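Local atomic coordinates of nisin immunity protein (Lactococcus lactis subsp. lactis, PDB entry 5XHB), a protein that takes part in the immunity of the producing bacterium against externally supplied nisin, acting as a membrane-attached lipoprotein. Residues D143-S147 with D218-A222; N38-V44 with N74-S79; D119-V123 with D133-N137. All blocks are in the same frame, centred on the assembly; numbering follows the deposited sequence.

Contact 1: D143-S147 with D218-A222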
loop_
_atom_site.group_PDB
_atom_site.type_symbol
_atom_site.label_atom_id
_atom_site.label_comp_id
_atom_site.label_asym_id
_atom_site.label_seq_id
_atom_site.Cartn_x
_atom_site.Cartn_y
_atom_site.Cartn_z
ATOM N N ASP A 143 10.163 16.151 -8.859
ATOM C CA ASP A 143 11.567 16.257 -9.234
ATOM C C ASP A 143 12.459 16.157 -7.987
ATOM O O ASP A 143 13.573 16.670 -7.969
ATOM C CB ASP A 143 11.835 17.568 -9.981
ATOM C CG ASP A 143 13.139 17.532 -10.781
ATOM O OD1 ASP A 143 13.600 16.423 -11.131
ATOM O OD2 ASP A 143 13.710 18.610 -11.061
ATOM N N THR A 144 11.957 15.489 -6.951
ATOM C CA THR A 144 12.726 15.237 -5.731
ATOM C C THR A 144 13.333 13.848 -5.760
ATOM O O THR A 144 12.619 12.868 -5.965
ATOM C CB THR A 144 11.845 15.368 -4.480
ATOM O OG1 THR A 144 11.361 16.715 -4.382
ATOM C CG2 THR A 144 12.625 14.986 -3.217
ATOM N N THR A 145 14.643 13.774 -5.557
ATOM C CA THR A 145 15.379 12.511 -5.565
ATOM C C THR A 145 15.107 11.728 -4.298
ATOM O O THR A 145 14.949 12.310 -3.233
ATOM C CB THR A 145 16.906 12.733 -5.682
ATOM O OG1 THR A 145 17.184 13.608 -6.779
ATOM C CG2 THR A 145 17.634 11.412 -5.914
ATOM N N VAL A 146 15.009 10.413 -4.436
ATOM C CA VAL A 146 14.946 9.497 -3.305
ATOM C C VAL A 146 16.318 8.874 -3.134
ATOM O O VAL A 146 16.765 8.143 -4.011
ATOM C CB VAL A 146 13.903 8.382 -3.522
ATOM C CG1 VAL A 146 13.852 7.448 -2.299
ATOM C CG2 VAL A 146 12.554 8.985 -3.775
ATOM N N SER A 147 16.996 9.168 -2.025
ATOM C CA SER A 147 18.368 8.693 -1.820
ATOM C C SER A 147 18.420 7.191 -1.614
ATOM O O SER A 147 17.418 6.588 -1.277
ATOM C CB SER A 147 18.999 9.373 -0.606
ATOM O OG SER A 147 18.490 8.784 0.576
ATOM N N ASP A 218 17.458 8.350 -12.256
ATOM C CA ASP A 218 17.375 8.339 -10.796
ATOM C C ASP A 218 15.975 8.192 -10.253
ATOM O O ASP A 218 14.974 8.398 -10.947
ATOM C CB ASP A 218 18.046 9.579 -10.174
ATOM C CG ASP A 218 17.209 10.807 -10.265
ATOM O OD1 ASP A 218 16.657 11.037 -11.361
ATOM O OD2 ASP A 218 17.108 11.539 -9.236
ATOM N N PHE A 219 15.926 7.817 -8.980
ATOM C CA PHE A 219 14.660 7.554 -8.328
ATOM C C PHE A 219 14.035 8.857 -7.870
ATOM O O PHE A 219 14.681 9.660 -7.189
ATOM C CB PHE A 219 14.862 6.597 -7.162
ATOM C CG PHE A 219 14.993 5.165 -7.590
ATOM C CD1 PHE A 219 13.855 4.411 -7.862
ATOM C CD2 PHE A 219 16.241 4.580 -7.734
ATOM C CE1 PHE A 219 13.972 3.085 -8.262
ATOM C CE2 PHE A 219 16.364 3.257 -8.140
ATOM C CZ PHE A 219 15.224 2.513 -8.408
ATOM N N LYS A 220 12.776 9.066 -8.262
ATOM C CA LYS A 220 12.031 10.265 -7.885
ATOM C C LYS A 220 10.902 9.938 -6.909
ATOM O O LYS A 220 10.294 8.875 -6.990
ATOM C CB LYS A 220 11.430 10.932 -9.128
ATOM C CG LYS A 220 12.456 11.335 -10.181
ATOM C CD LYS A 220 13.475 12.325 -9.616
ATOM C CE LYS A 220 14.234 13.041 -10.756
ATOM N NZ LYS A 220 15.528 13.648 -10.325
ATOM N N LEU A 221 10.587 10.891 -6.038
ATOM C CA LEU A 221 9.521 10.740 -5.059
ATOM C C LEU A 221 8.153 10.951 -5.678
ATOM O O LEU A 221 7.910 11.976 -6.329
ATOM C CB LEU A 221 9.742 11.738 -3.914
ATOM C CG LEU A 221 8.549 11.963 -2.984
ATOM C CD1 LEU A 221 8.260 10.686 -2.235
ATOM C CD2 LEU A 221 8.823 13.127 -2.021
ATOM N N ALA A 222 7.265 9.977 -5.481
ATOM C CA ALA A 222 5.880 10.059 -5.920
ATOM C C ALA A 222 4.974 10.164 -4.703
ATOM O O ALA A 222 5.054 9.328 -3.801
ATOM C CB ALA A 222 5.494 8.840 -6.756
#
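Lys-220 reaches Asp-143 because its chain bends at chi2 (-60°): CD passes beside the carbonyl oxygen of Thr-144, and the two side chains then lie side by side, pointing the same way. Asp-143 meets it with CG anti to the backbone N (chi1 -161°), and OD1 lies 3.5 Å from Lys-220 NZ in a salt bridge. A second carboxylate faces the same ammonium from its own strand, Asp-218 OD2 standing 2.9 Å from Lys-220 NZ and offering its syn lone pair. One lysine thus joins two aspartates in a salt-bridge network, and its positive charge probably eases their mutual repulsion. The small, branched Thr-145 suits the space beside Asp-218, whose OD2 is 3.2 Å from Thr-145 OG1 and 3.4 Å from Thr-145 CG2.

The backbones pair antiparallel about Thr-145 and Lys-220. Leu-221 N donates to Thr-144 O at 2.8 Å, and Val-146 N to Phe-219 O at 2.9 Å, the latter donor lying above the carbonyl plane. Val-146, buried and beta-branched, sets CG2 3.9 Å from Leu-221 CB, an apolar contact beside the backbone bonds.

The pairing joins the end of strand 137-145 to strand 218-224 within the antiparallel sheet of the C-terminal domain. Strand 210-215 continues the sheet beyond 218-224; Val-146 touches its Ala-212, and the Phe-219 ring meets that of His-200 on strand 191-202, the next strand over.

Contact 2: N38-V44 with N74-S79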
loop_
_atom_site.group_PDB
_atom_site.type_symbol
_atom_site.label_atom_id
_atom_site.label_comp_id
_atom_site.label_asym_id
_atom_site.label_seq_id
_atom_site.Cartn_x
_atom_site.Cartn_y
_atom_site.Cartn_z
ATOM N N ASN A 38 -1.270 -23.513 9.748
ATOM C CA ASN A 38 -0.010 -22.949 10.227
ATOM C C ASN A 38 -0.180 -22.067 11.458
ATOM O O ASN A 38 0.777 -21.449 11.931
ATOM C CB ASN A 38 0.660 -22.148 9.113
ATOM C CG ASN A 38 1.255 -23.037 8.039
ATOM O OD1 ASN A 38 1.772 -24.114 8.336
ATOM N ND2 ASN A 38 1.183 -22.598 6.785
ATOM N N VAL A 39 -1.399 -22.002 11.980
ATOM C CA VAL A 39 -1.667 -21.157 13.125
ATOM C C VAL A 39 -1.639 -22.000 14.389
ATOM O O VAL A 39 -2.275 -23.050 14.456
ATOM C CB VAL A 39 -3.019 -20.433 12.981
ATOM C CG1 VAL A 39 -3.405 -19.747 14.272
ATOM C CG2 VAL A 39 -2.951 -19.429 11.839
ATOM N N ASN A 40 -0.880 -21.558 15.384
ATOM C CA ASN A 40 -0.763 -22.312 16.625
ATOM C C ASN A 40 -1.445 -21.618 17.801
ATOM O O ASN A 40 -2.581 -21.168 17.684
ATOM C CB ASN A 40 0.708 -22.583 16.933
ATOM C CG ASN A 40 1.354 -23.492 15.901
ATOM O OD1 ASN A 40 0.667 -24.130 15.098
ATOM N ND2 ASN A 40 2.679 -23.569 15.927
ATOM N N ASN A 41 -0.758 -21.536 18.935
ATOM C CA ASN A 41 -1.376 -21.029 20.154
ATOM C C ASN A 41 -1.748 -19.548 20.088
ATOM O O ASN A 41 -0.994 -18.732 19.561
ATOM C CB ASN A 41 -0.443 -21.268 21.345
ATOM C CG ASN A 41 -0.093 -22.733 21.522
ATOM O OD1 ASN A 41 -0.749 -23.613 20.961
ATOM N ND2 ASN A 41 0.941 -23.002 22.314
ATOM N N SER A 42 -2.914 -19.199 20.621
ATOM C CA SER A 42 -3.228 -17.794 20.833
ATOM C C SER A 42 -2.245 -17.209 21.849
ATOM O O SER A 42 -1.755 -17.916 22.727
ATOM C CB SER A 42 -4.668 -17.618 21.315
ATOM O OG SER A 42 -4.811 -18.080 22.646
ATOM N N LYS A 43 -1.938 -15.924 21.702
ATOM C CA LYS A 43 -1.042 -15.224 22.611
ATOM C C LYS A 43 -1.813 -14.141 23.336
ATOM O O LYS A 43 -1.478 -13.770 24.457
ATOM C CB LYS A 43 0.140 -14.606 21.860
ATOM C CG LYS A 43 1.207 -15.602 21.427
ATOM C CD LYS A 43 1.919 -16.214 22.627
ATOM C CE LYS A 43 2.895 -17.305 22.196
ATOM N NZ LYS A 43 3.574 -17.980 23.350
ATOM N N VAL A 44 -2.840 -13.618 22.670
ATOM C CA VAL A 44 -3.696 -12.569 23.229
ATOM C C VAL A 44 -5.131 -12.793 22.810
ATOM O O VAL A 44 -5.402 -12.961 21.624
ATOM C CB VAL A 44 -3.318 -11.153 22.748
ATOM C CG1 VAL A 44 -4.066 -10.109 23.560
ATOM C CG2 VAL A 44 -1.845 -10.931 22.841
ATOM N N ASN A 74 -8.342 -12.085 18.338
ATOM C CA ASN A 74 -7.163 -12.738 18.902
ATOM C C ASN A 74 -5.900 -12.580 18.084
ATOM O O ASN A 74 -5.947 -12.409 16.871
ATOM C CB ASN A 74 -7.420 -14.225 19.113
ATOM C CG ASN A 74 -8.664 -14.475 19.925
ATOM O OD1 ASN A 74 -9.036 -13.663 20.764
ATOM N ND2 ASN A 74 -9.327 -15.590 19.666
ATOM N N ILE A 75 -4.773 -12.633 18.785
ATOM C CA ILE A 75 -3.456 -12.722 18.162
ATOM C C ILE A 75 -2.909 -14.111 18.437
ATOM O O ILE A 75 -2.975 -14.588 19.574
ATOM C CB ILE A 75 -2.487 -11.646 18.709
ATOM C CG1 ILE A 75 -2.988 -10.256 18.333
ATOM C CG2 ILE A 75 -1.059 -11.866 18.177
ATOM C CD1 ILE A 75 -2.037 -9.138 18.652
ATOM N N TYR A 76 -2.394 -14.758 17.393
ATOM C CA TYR A 76 -1.835 -16.101 17.467
ATOM C C TYR A 76 -0.365 -16.136 17.086
ATOM O O TYR A 76 0.103 -15.297 16.313
ATOM C CB TYR A 76 -2.573 -17.043 16.519
ATOM C CG TYR A 76 -4.039 -17.128 16.767
ATOM C CD1 TYR A 76 -4.900 -16.157 16.276
ATOM C CD2 TYR A 76 -4.575 -18.183 17.486
ATOM C CE1 TYR A 76 -6.255 -16.234 16.499
ATOM C CE2 TYR A 76 -5.937 -18.264 17.715
ATOM C CZ TYR A 76 -6.765 -17.287 17.225
ATOM O OH TYR A 76 -8.119 -17.359 17.448
ATOM N N GLU A 77 0.353 -17.136 17.579
ATOM C CA GLU A 77 1.679 -17.393 17.040
ATOM C C GLU A 77 1.564 -18.414 15.917
ATOM O O GLU A 77 0.897 -19.440 16.076
ATOM C CB GLU A 77 2.639 -17.880 18.127
ATOM C CG GLU A 77 4.067 -18.041 17.615
ATOM C CD GLU A 77 5.032 -18.471 18.701
ATOM O OE1 GLU A 77 4.562 -18.844 19.797
ATOM O OE2 GLU A 77 6.259 -18.442 18.454
ATOM N N ALA A 78 2.199 -18.134 14.775
ATOM C CA ALA A 78 2.185 -19.065 13.655
ATOM C C ALA A 78 3.358 -20.054 13.745
ATOM O O ALA A 78 4.232 -19.917 14.598
ATOM C CB ALA A 78 2.221 -18.309 12.330
ATOM N N SER A 79 3.386 -21.041 12.856
ATOM C CA SER A 79 4.388 -22.103 12.951
ATOM C C SER A 79 5.813 -21.611 12.679
ATOM O O SER A 79 6.777 -22.294 13.027
ATOM C CB SER A 79 4.037 -23.244 11.995
ATOM O OG SER A 79 4.029 -22.801 10.654
#
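Tyr-76 packs along strand 39-42, touching each of its four residues, and its atoms trace the contact outward from the backbone. CB lies 3.6 Å from Val-39 CG1, which also touches CG; the methyl approaches the ring obliquely. With CG anti to the carbonyl carbon (chi1 -57°), the ring is carried along the neighbouring strand, where CD2 is 3.6 Å from both Asn-40 O and Ser-42 CA. The carbonyl oxygen stands at the ring edge, near its plane, where it faces the slightly positive aromatic hydrogens. Further out, CE2 meets Ser-42 CB, a side chain small enough to leave room for the ring. At the tip, OH accepts a nearly straight hydrogen bond of 3.1 Å from ND2 of Asn-74, a residue of its own strand, and lies in the plane of that amide. Asn-74 OD1 is bonded in turn to Phe-46 N, so both ends of the amide are used and its rotation is fixed. Tyr-91 adds an edge-to-face ring contact.

Around this side chain the antiparallel strands slip register twice. At the classic beta bulge, Ile-75 O accepts from Lys-43 N at 2.7 Å and from Val-44 N at 3.2 Å. Val-44 and Ile-75 then share one face of the sheet, where their beta-branched side chains meet Tyr-22 and Val-10. Lys-43 and Glu-77 instead run side by side, pointing the same way, in a long salt bridge of 3.8 Å between Lys-43 NZ and Glu-77 OE1.

The chemistry is therefore divided. Backbone bonds and apolar or aromatic contacts probably carry most of the pairing, while the long ion pair probably adds little. Asn-41 N, buried here without a partner in the model, is a likely cost of the irregular register.

Contact 3: D119-V123 with D133-N137. With SO4 (sulfate ion), chain B.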
loop_
_atom_site.group_PDB
_atom_site.type_symbol
_atom_site.label_atom_id
_atom_site.label_comp_id
_atom_site.label_asym_id
_atom_site.label_seq_id
_atom_site.Cartn_x
_atom_site.Cartn_y
_atom_site.Cartn_z
ATOM N N ASP A 119 -6.674 -3.083 -8.772
ATOM C CA ASP A 119 -6.328 -1.742 -8.311
ATOM C C ASP A 119 -4.943 -1.739 -7.676
ATOM O O ASP A 119 -4.280 -0.702 -7.602
ATOM C CB ASP A 119 -7.367 -1.239 -7.304
ATOM C CG ASP A 119 -8.024 0.059 -7.738
ATOM O OD1 ASP A 119 -7.741 0.527 -8.866
ATOM O OD2 ASP A 119 -8.838 0.605 -6.954
ATOM N N ASP A 120 -4.514 -2.920 -7.243
ATOM C CA ASP A 120 -3.315 -3.073 -6.421
ATOM C C ASP A 120 -2.058 -3.231 -7.275
ATOM O O ASP A 120 -1.223 -4.105 -7.029
ATOM C CB ASP A 120 -3.481 -4.277 -5.489
ATOM C CG ASP A 120 -2.722 -4.125 -4.185
ATOM O OD1 ASP A 120 -1.835 -3.246 -4.106
ATOM O OD2 ASP A 120 -3.005 -4.901 -3.243
ATOM N N ASN A 121 -1.943 -2.390 -8.294
ATOM C CA ASN A 121 -0.776 -2.393 -9.170
ATOM C C ASN A 121 -0.448 -0.971 -9.593
ATOM O O ASN A 121 -1.251 -0.057 -9.394
ATOM C CB ASN A 121 -1.002 -3.277 -10.395
ATOM C CG ASN A 121 -2.423 -3.218 -10.899
ATOM O OD1 ASN A 121 -2.914 -2.155 -11.280
ATOM N ND2 ASN A 121 -3.097 -4.365 -10.913
ATOM N N PHE A 122 0.746 -0.781 -10.144
ATOM C CA PHE A 122 1.197 0.543 -10.546
ATOM C C PHE A 122 1.016 0.710 -12.052
ATOM O O PHE A 122 1.480 -0.113 -12.828
ATOM C CB PHE A 122 2.666 0.754 -10.153
ATOM C CG PHE A 122 2.920 0.652 -8.670
ATOM C CD1 PHE A 122 2.730 1.742 -7.848
ATOM C CD2 PHE A 122 3.346 -0.535 -8.105
ATOM C CE1 PHE A 122 2.958 1.656 -6.473
ATOM C CE2 PHE A 122 3.572 -0.625 -6.743
ATOM C CZ PHE A 122 3.379 0.468 -5.928
ATOM N N VAL A 123 0.339 1.779 -12.450
ATOM C CA VAL A 123 0.063 2.037 -13.857
ATOM C C VAL A 123 0.326 3.504 -14.138
ATOM O O VAL A 123 -0.121 4.367 -13.385
ATOM C CB VAL A 123 -1.420 1.682 -14.220
ATOM C CG1 VAL A 123 -1.792 2.177 -15.618
ATOM C CG2 VAL A 123 -1.661 0.179 -14.098
ATOM N N ASP A 133 -1.040 5.823 -11.245
ATOM C CA ASP A 133 -2.242 5.331 -10.569
ATOM C C ASP A 133 -1.910 4.110 -9.715
ATOM O O ASP A 133 -1.264 3.169 -10.189
ATOM C CB ASP A 133 -3.327 4.948 -11.576
ATOM C CG ASP A 133 -3.645 6.059 -12.565
ATOM O OD1 ASP A 133 -3.333 7.238 -12.292
ATOM O OD2 ASP A 133 -4.208 5.735 -13.627
ATOM N N TYR A 134 -2.368 4.117 -8.468
ATOM C CA TYR A 134 -2.136 2.994 -7.571
ATOM C C TYR A 134 -3.204 2.934 -6.479
ATOM O O TYR A 134 -3.446 3.923 -5.784
ATOM C CB TYR A 134 -0.743 3.085 -6.936
ATOM C CG TYR A 134 -0.512 2.081 -5.819
ATOM C CD1 TYR A 134 -0.450 0.721 -6.090
ATOM C CD2 TYR A 134 -0.348 2.501 -4.502
ATOM C CE1 TYR A 134 -0.231 -0.203 -5.082
ATOM C CE2 TYR A 134 -0.134 1.580 -3.478
ATOM C CZ TYR A 134 -0.074 0.233 -3.781
ATOM O OH TYR A 134 0.132 -0.687 -2.783
HETATM N N MSE A 135 -3.835 1.775 -6.333
HETATM C CA MSE A 135 -4.820 1.556 -5.261
HETATM C C MSE A 135 -5.957 2.571 -5.261
HETATM O O MSE A 135 -6.437 2.969 -4.196
HETATM C CB MSE A 135 -4.138 1.575 -3.892
HETATM C CG MSE A 135 -3.459 0.274 -3.529
HETATM SE SE MSE A 135 -4.757 -1.171 -3.272
HETATM C CE MSE A 135 -5.668 -0.425 -1.697
ATOM N N GLY A 136 -6.376 2.987 -6.453
ATOM C CA GLY A 136 -7.499 3.897 -6.596
ATOM C C GLY A 136 -7.117 5.335 -6.338
ATOM O O GLY A 136 -7.971 6.214 -6.315
ATOM N N ASN A 137 -5.824 5.572 -6.134
ATOM C CA ASN A 137 -5.309 6.917 -5.923
ATOM C C ASN A 137 -4.399 7.340 -7.082
ATOM O O ASN A 137 -3.938 6.508 -7.860
ATOM C CB ASN A 137 -4.523 7.000 -4.607
ATOM C CG ASN A 137 -5.339 6.574 -3.406
ATOM O OD1 ASN A 137 -6.491 6.969 -3.251
ATOM N ND2 ASN A 137 -4.737 5.758 -2.543
HETATM S S SO4 B . 0.371 -0.140 1.429
HETATM O O1 SO4 B . 1.810 -0.278 1.737
HETATM O O2 SO4 B . 0.132 -0.478 0.030
HETATM O O3 SO4 B . -0.424 -1.033 2.270
HETATM O O4 SO4 B . 0.009 1.251 1.682
HETATM O O HOH W 1 -5.456 2.634 -9.137
#
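Phe-122 and Tyr-134 stack face to face in an offset pair, centroids 4.3 Å apart and planes at 12°. Phe-122 CE1 lies 3.6 Å from both CG and CD1 of Tyr-134, over the rim of that ring. The tyrosine holds CG anti to the backbone N (chi1 170°), the turn of the side chain that goes with its ring lying over Phe-122. Flat aromatic residues suit this place because each presents a broad apolar face to the other. The opposite face of Tyr-134 is covered by CG of its neighbour Met-135, a selenomethionine, so the phenol is held between two side chains. At the ring's edge, Tyr-134 OH donates a hydrogen bond of 2.8 Å to O2 of a sulfate ion.

The backbone sets these groups in place. Val-123 and Asp-133 form a hydrogen-bonded antiparallel pair, with Asp-133 N donating to Val-123 O at 2.7 Å. Farther along, Met-135 N donates to Asp-119 O at 2.8 Å, where the chain enters a type I' turn from Tyr-134 to Asn-137. Gly-136 suits that turn, having a positive phi and no side chain to crowd the Asp-119 carboxylate; a water bridges Gly-136 N and Asp-119 OD1. Phe-211 meets Phe-122 edge-to-face, and Asp-120, alongside Tyr-134 and Met-135, forms salt bridges to Lys-104 and Arg-107.

The sulfate, probably from the crystallisation liquor, is also bound by Ala-105 N, Leu-207 N, Thr-208 OG1 and Arg-107 NH1. Arg-107 thus serves both Asp-120 and the anion. The chemistry is that of a site able to hold an anion, to which the stacked tyrosine offers its hydroxyl; the ion itself gives no evidence of a physiological ligand.

Along the chain, contact 2 closes before contact 3 opens, and contact 3 closes before contact 1 opens. Contact 2 belongs to the antiparallel sheet built from the first half of the chain, pairing strands 39-53 and 67-78. Contacts 1 and 3 share the second antiparallel sheet: strands 131-134 and 137-145 are neighbours there, and contact 3 reaches one of its two outermost strands, 123-124. Their centres are 19 Å apart, with nearest atoms about 8 Å apart. Contact 2 is remote, its centre 40 Å from that of contact 1 across the chain's centre and 32 Å from that of contact 3. The all-beta protein thus has two separate antiparallel sheets; contact 2 samples one and contacts 1 and 3 the other.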